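Local coordinates for protein osa (Shigella flexneri, PDB 4O7K) that suppresses the oncogenicity of Agrobacterium tumefaciens as a plasmid fertility inhibition factor belonging to the ParB/Srx superfamily, at residues Q34-P37 and V43-R46; R78-L83 and Q89-K94. The protein carries 1 engineered substitution. All blocks are in the same frame, centred on the assembly; numbering follows the deposited sequence. Where two conformers were deposited one is given.

Two local closures along the chain of osa illustrate how short returns of a backbone are fixed by different means. After the N-terminal helix 4-24, contact 1 comes first: residues 34-37 and 43-46 close a beta hairpin whose first strand lies at one border of the mixed five-stranded sheet. The chain then runs through strands 55-58 and 67-72 into helix 73-81, where contact 2 ties the helix end, 78-83, to the loop 89-94. The two closures follow in series, neither enclosing nor crossing the other. The nearest atoms of contact 1 and contact 2 are about 17 Å apart, and the two contacts lie on opposite sides of the chain's centre.

Contact 1: Q34-P37 and V43-R46; sequences QIVP and VVWR
Ile35 lays its CG1 against the pyrrole part of the Trp45 indole, 3.3 Å from NE1, with the two side chains running alongside each other in the same direction. They form a non-hydrogen-bonded pair of an antiparallel beta hairpin, the joint between strands 34-35 and 44-47 at the border of the mixed sheet. Leu182 of helix 179-189 touches both, which places this face of the hairpin against the C-terminal helix. Trp45 NE1 is hydrogen-bonded to the hydroxyl of Tyr70, so this polar atom is satisfied although Ile35 packs against it.

The neighbouring pair, Gln34 and Arg46, is hydrogen-bonded twice through the backbone: Gln34 N reaches Arg46 O at 2.9 Å, and Arg46 N returns to Gln34 O at 2.8 Å. On the sheet face carrying these two residues their long side chains extend together. In Arg46, CG lies anti to the backbone N and beside the carbonyl carbon (chi1 171°), and the chain stays extended to NE, which puts NH1 2.8 Å from Gln34 OE1. The amide oxygen lies near the guanidinium plane, whereas the donor stands well above the carbonyl plane, off the lone pairs, and the bond is bent to 151°.

Farther along, Val36 N donates to Val44 O at 3.0 Å, and CG2 of Val36 meets CG1 of Val44 at 3.9 Å. A water also bridges the two backbones here, donating to Val36 O and accepting from Val44 N.

Asp54 forms a salt bridge with NE of Arg46, so the guanidinium has a charged partner as well as the amide of Gln34. The chemistry implies that the carboxylate is probably the stronger partner of the positive charge, while the amide adds a bent, neutral bond at the guanidinium edge, beside a hairpin secured chiefly by backbone bonds.

Contact 2: R78-L83 and Q89-K94; sequences RAWLAL and QACPLK
Trp80 turns its indole from the last part of helix 73-81 onto Cys91 in the returning loop, forming a sulfur-aromatic contact combined with a CH-pi contact. CB begins a side chain that leaves with CG anti to the backbone N (chi1 -171°), which swings the ring out from the helix until it meets residues 89-91. CG and CD1 each lie 3.5 Å from Cys91 CB, which sits over the five-membered ring, 3.3 Å from its centroid and almost exactly on the normal; CE2 borders the same CB. CD2 and CE3 meet Cys91 SG, which stands over the same face, 3.7 Å from the centroid of the six-membered ring, and CZ3 lies a little farther from it. At the edge, NE1 donates to Gln89 O at 2.8 Å, a bond near the ring plane that, with the cysteine over the face, limits the rotation of the indole. Met144 and Leu147 of helix 140-148 also touch Trp80, and Phe136 of strand 131-136 meets its ring, placing the indole between helix, loop and sheet.

Around this centre, Leu81 CD2 approaches Cys91 CB at 4.0 Å, and Leu83 CD1 packs on Gln89 CB. A water joins the backbones, donating to Trp80 O and accepting from Cys91 N. The NE1 bond is nearly collinear with the carbonyl: the C=O...N angle at Gln89 O is 178°.

Contact 1: Q34-P37 and V43-R46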
loop_
_atom_site.group_PDB
_atom_site.type_symbol
_atom_site.label_atom_id
_atom_site.label_comp_id
_atom_site.label_asym_id
_atom_site.label_seq_id
_atom_site.Cartn_x
_atom_site.Cartn_y
_atom_site.Cartn_z
ATOM N N GLN A 34 7.063 10.205 -6.008
ATOM C CA GLN A 34 7.287 11.243 -7.007
ATOM C C GLN A 34 7.004 10.705 -8.397
ATOM O O GLN A 34 7.618 9.723 -8.825
ATOM C CB GLN A 34 8.722 11.772 -6.930
ATOM C CG GLN A 34 9.110 12.304 -5.564
ATOM C CD GLN A 34 10.603 12.591 -5.470
ATOM O OE1 GLN A 34 11.402 12.017 -6.209
ATOM N NE2 GLN A 34 10.980 13.472 -4.557
ATOM N N ILE A 35 6.069 11.336 -9.100
ATOM C CA ILE A 35 5.817 10.962 -10.480
ATOM C C ILE A 35 7.040 11.337 -11.308
ATOM O O ILE A 35 7.509 12.467 -11.235
ATOM C CB ILE A 35 4.574 11.643 -11.039
ATOM C CG1 ILE A 35 3.323 11.024 -10.401
ATOM C CG2 ILE A 35 4.532 11.479 -12.551
ATOM C CD1 ILE A 35 2.040 11.675 -10.825
ATOM N N VAL A 36 7.574 10.385 -12.066
ATOM C CA VAL A 36 8.799 10.657 -12.821
ATOM C C VAL A 36 8.677 10.315 -14.289
ATOM O O VAL A 36 7.921 9.427 -14.667
ATOM C CB VAL A 36 10.016 9.879 -12.250
ATOM C CG1 VAL A 36 10.466 10.478 -10.924
ATOM C CG2 VAL A 36 9.705 8.389 -12.122
ATOM N N PRO A 37 9.428 11.040 -15.133
ATOM C CA PRO A 37 9.623 10.622 -16.523
ATOM C C PRO A 37 10.259 9.231 -16.576
ATOM O O PRO A 37 11.085 8.891 -15.712
ATOM C CB PRO A 37 10.580 11.687 -17.086
ATOM C CG PRO A 37 10.436 12.860 -16.187
ATOM C CD PRO A 37 10.136 12.298 -14.825
ATOM N N VAL A 43 2.556 5.617 -16.314
ATOM C CA VAL A 43 2.722 6.360 -15.080
ATOM C C VAL A 43 3.666 5.587 -14.172
ATOM O O VAL A 43 3.429 4.418 -13.867
ATOM C CB VAL A 43 1.388 6.599 -14.383
ATOM C CG1 VAL A 43 1.603 7.316 -13.054
ATOM C CG2 VAL A 43 0.473 7.407 -15.293
ATOM N N VAL A 44 4.754 6.238 -13.773
ATOM C CA VAL A 44 5.733 5.624 -12.888
ATOM C C VAL A 44 6.040 6.548 -11.720
ATOM O O VAL A 44 6.205 7.757 -11.902
ATOM C CB VAL A 44 7.040 5.287 -13.637
ATOM C CG1 VAL A 44 8.120 4.822 -12.658
ATOM C CG2 VAL A 44 6.777 4.220 -14.695
ATOM N N TRP A 45 6.086 5.986 -10.517
ATOM C CA TRP A 45 6.545 6.737 -9.353
ATOM C C TRP A 45 7.895 6.254 -8.866
ATOM O O TRP A 45 8.186 5.060 -8.887
ATOM C CB TRP A 45 5.574 6.624 -8.189
ATOM C CG TRP A 45 4.218 7.154 -8.394
ATOM C CD1 TRP A 45 3.767 8.400 -8.073
ATOM C CD2 TRP A 45 3.092 6.435 -8.904
ATOM N NE1 TRP A 45 2.432 8.513 -8.379
ATOM C CE2 TRP A 45 1.991 7.318 -8.886
ATOM C CE3 TRP A 45 2.912 5.136 -9.389
ATOM C CZ2 TRP A 45 0.722 6.937 -9.330
ATOM C CZ3 TRP A 45 1.642 4.758 -9.824
ATOM C CH2 TRP A 45 0.573 5.663 -9.798
ATOM N N ARG A 46 8.706 7.207 -8.412
ATOM C CA ARG A 46 9.856 6.919 -7.583
ATOM C C ARG A 46 9.384 6.926 -6.137
ATOM O O ARG A 46 8.680 7.847 -5.714
ATOM C CB ARG A 46 10.965 7.961 -7.804
ATOM C CG ARG A 46 12.118 7.843 -6.812
ATOM C CD ARG A 46 13.110 9.018 -6.881
ATOM N NE ARG A 46 14.072 8.899 -5.785
ATOM C CZ ARG A 46 14.059 9.627 -4.671
ATOM N NH1 ARG A 46 13.161 10.593 -4.494
ATOM N NH2 ARG A 46 14.957 9.387 -3.726
HETATM O O HOH W 1 5.077 8.823 -15.046
#

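Contact 2: R78-L83 and Q89-K94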
loop_
_atom_site.group_PDB
_atom_site.type_symbol
_atom_site.label_atom_id
_atom_site.label_comp_id
_atom_site.label_asym_id
_atom_site.label_seq_id
_atom_site.Cartn_x
_atom_site.Cartn_y
_atom_site.Cartn_z
ATOM N N ARG A 78 -2.554 -0.707 9.477
ATOM C CA ARG A 78 -3.578 -0.857 10.515
ATOM C C ARG A 78 -4.898 -1.399 9.973
ATOM O O ARG A 78 -5.514 -2.283 10.576
ATOM C CB ARG A 78 -3.829 0.479 11.211
ATOM C CG ARG A 78 -4.941 0.432 12.243
ATOM C CD ARG A 78 -5.143 1.778 12.919
ATOM N NE ARG A 78 -6.186 1.705 13.944
ATOM C CZ ARG A 78 -7.483 1.873 13.702
ATOM N NH1 ARG A 78 -7.909 2.127 12.473
ATOM N NH2 ARG A 78 -8.358 1.787 14.693
ATOM N N ALA A 79 -5.339 -0.862 8.843
ATOM C CA ALA A 79 -6.593 -1.303 8.233
ATOM C C ALA A 79 -6.496 -2.758 7.770
ATOM O O ALA A 79 -7.471 -3.524 7.839
ATOM C CB ALA A 79 -6.960 -0.393 7.070
ATOM N N TRP A 80 -5.309 -3.145 7.318
ATOM C CA TRP A 80 -5.058 -4.520 6.887
ATOM C C TRP A 80 -5.106 -5.470 8.087
ATOM O O TRP A 80 -5.705 -6.540 8.017
ATOM C CB TRP A 80 -3.706 -4.609 6.167
ATOM C CG TRP A 80 -3.414 -5.913 5.495
ATOM C CD1 TRP A 80 -4.209 -7.041 5.472
ATOM C CD2 TRP A 80 -2.227 -6.241 4.770
ATOM N NE1 TRP A 80 -3.580 -8.040 4.757
ATOM C CE2 TRP A 80 -2.360 -7.578 4.320
ATOM C CE3 TRP A 80 -1.051 -5.533 4.446
ATOM C CZ2 TRP A 80 -1.380 -8.215 3.563
ATOM C CZ3 TRP A 80 -0.080 -6.164 3.693
ATOM C CH2 TRP A 80 -0.249 -7.497 3.257
ATOM N N LEU A 81 -4.490 -5.065 9.193
ATOM C CA LEU A 81 -4.552 -5.850 10.417
ATOM C C LEU A 81 -5.996 -6.026 10.902
ATOM O O LEU A 81 -6.310 -6.992 11.594
ATOM C CB LEU A 81 -3.712 -5.200 11.514
ATOM C CG LEU A 81 -2.201 -5.361 11.372
ATOM C CD1 LEU A 81 -1.483 -4.401 12.305
ATOM C CD2 LEU A 81 -1.766 -6.791 11.645
ATOM N N ALA A 82 -6.875 -5.100 10.527
ATOM C CA ALA A 82 -8.272 -5.163 10.959
ATOM C C ALA A 82 -9.056 -6.276 10.243
ATOM O O ALA A 82 -10.212 -6.557 10.576
ATOM C CB ALA A 82 -8.949 -3.813 10.750
ATOM N N LEU A 83 -8.422 -6.917 9.268
ATOM C CA LEU A 83 -8.994 -8.091 8.646
ATOM C C LEU A 83 -9.109 -9.213 9.670
ATOM O O LEU A 83 -9.947 -10.094 9.538
ATOM C CB LEU A 83 -8.151 -8.569 7.468
ATOM C CG LEU A 83 -8.448 -8.105 6.051
ATOM C CD1 LEU A 83 -7.771 -9.059 5.065
ATOM C CD2 LEU A 83 -9.937 -7.993 5.786
ATOM N N GLN A 89 -6.012 -13.801 3.983
ATOM C CA GLN A 89 -5.265 -12.577 3.665
ATOM C C GLN A 89 -4.762 -11.887 4.924
ATOM O O GLN A 89 -4.367 -10.725 4.871
ATOM C CB GLN A 89 -6.127 -11.609 2.843
ATOM C CG GLN A 89 -6.583 -12.201 1.512
ATOM C CD GLN A 89 -7.070 -11.162 0.508
ATOM O OE1 GLN A 89 -7.073 -11.406 -0.699
ATOM N NE2 GLN A 89 -7.495 -10.008 1.003
ATOM N N ALA A 90 -4.772 -12.600 6.050
ATOM C CA ALA A 90 -4.297 -12.044 7.323
ATOM C C ALA A 90 -2.925 -11.377 7.183
ATOM O O ALA A 90 -2.017 -11.911 6.558
ATOM C CB ALA A 90 -4.233 -13.118 8.386
ATOM N N CYS A 91 -2.784 -10.204 7.772
ATOM C CA CYS A 91 -1.526 -9.467 7.683
ATOM C C CYS A 91 -0.544 -9.906 8.762
ATOM O O CYS A 91 -0.857 -9.834 9.953
ATOM C CB CYS A 91 -1.792 -7.980 7.804
ATOM S SG CYS A 91 -0.322 -6.989 7.592
ATOM N N PRO A 92 0.643 -10.385 8.352
ATOM C CA PRO A 92 1.699 -10.671 9.332
ATOM C C PRO A 92 2.161 -9.389 10.025
ATOM O O PRO A 92 1.970 -8.306 9.465
ATOM C CB PRO A 92 2.838 -11.259 8.479
ATOM C CG PRO A 92 2.220 -11.601 7.155
ATOM C CD PRO A 92 1.086 -10.639 6.969
ATOM N N LEU A 93 2.747 -9.490 11.216
ATOM C CA LEU A 93 3.457 -8.346 11.772
ATOM C C LEU A 93 4.591 -7.979 10.824
ATOM O O LEU A 93 5.136 -8.845 10.139
ATOM C CB LEU A 93 4.021 -8.640 13.162
ATOM C CG LEU A 93 3.073 -8.856 14.345
ATOM C CD1 LEU A 93 3.895 -8.992 15.613
ATOM C CD2 LEU A 93 2.066 -7.724 14.475
ATOM N N LYS A 94 4.934 -6.698 10.791
ATOM C CA LYS A 94 6.039 -6.205 9.973
ATOM C C LYS A 94 7.290 -7.066 10.133
ATOM O O LYS A 94 7.871 -7.509 9.147
ATOM C CB LYS A 94 6.353 -4.757 10.340
ATOM C CG LYS A 94 6.162 -3.788 9.207
ATOM C CD LYS A 94 5.822 -2.385 9.716
ATOM C CE LYS A 94 7.022 -1.683 10.311
ATOM N NZ LYS A 94 6.690 -0.260 10.643
HETATM O O HOH W 2 -4.864 -9.081 9.015
#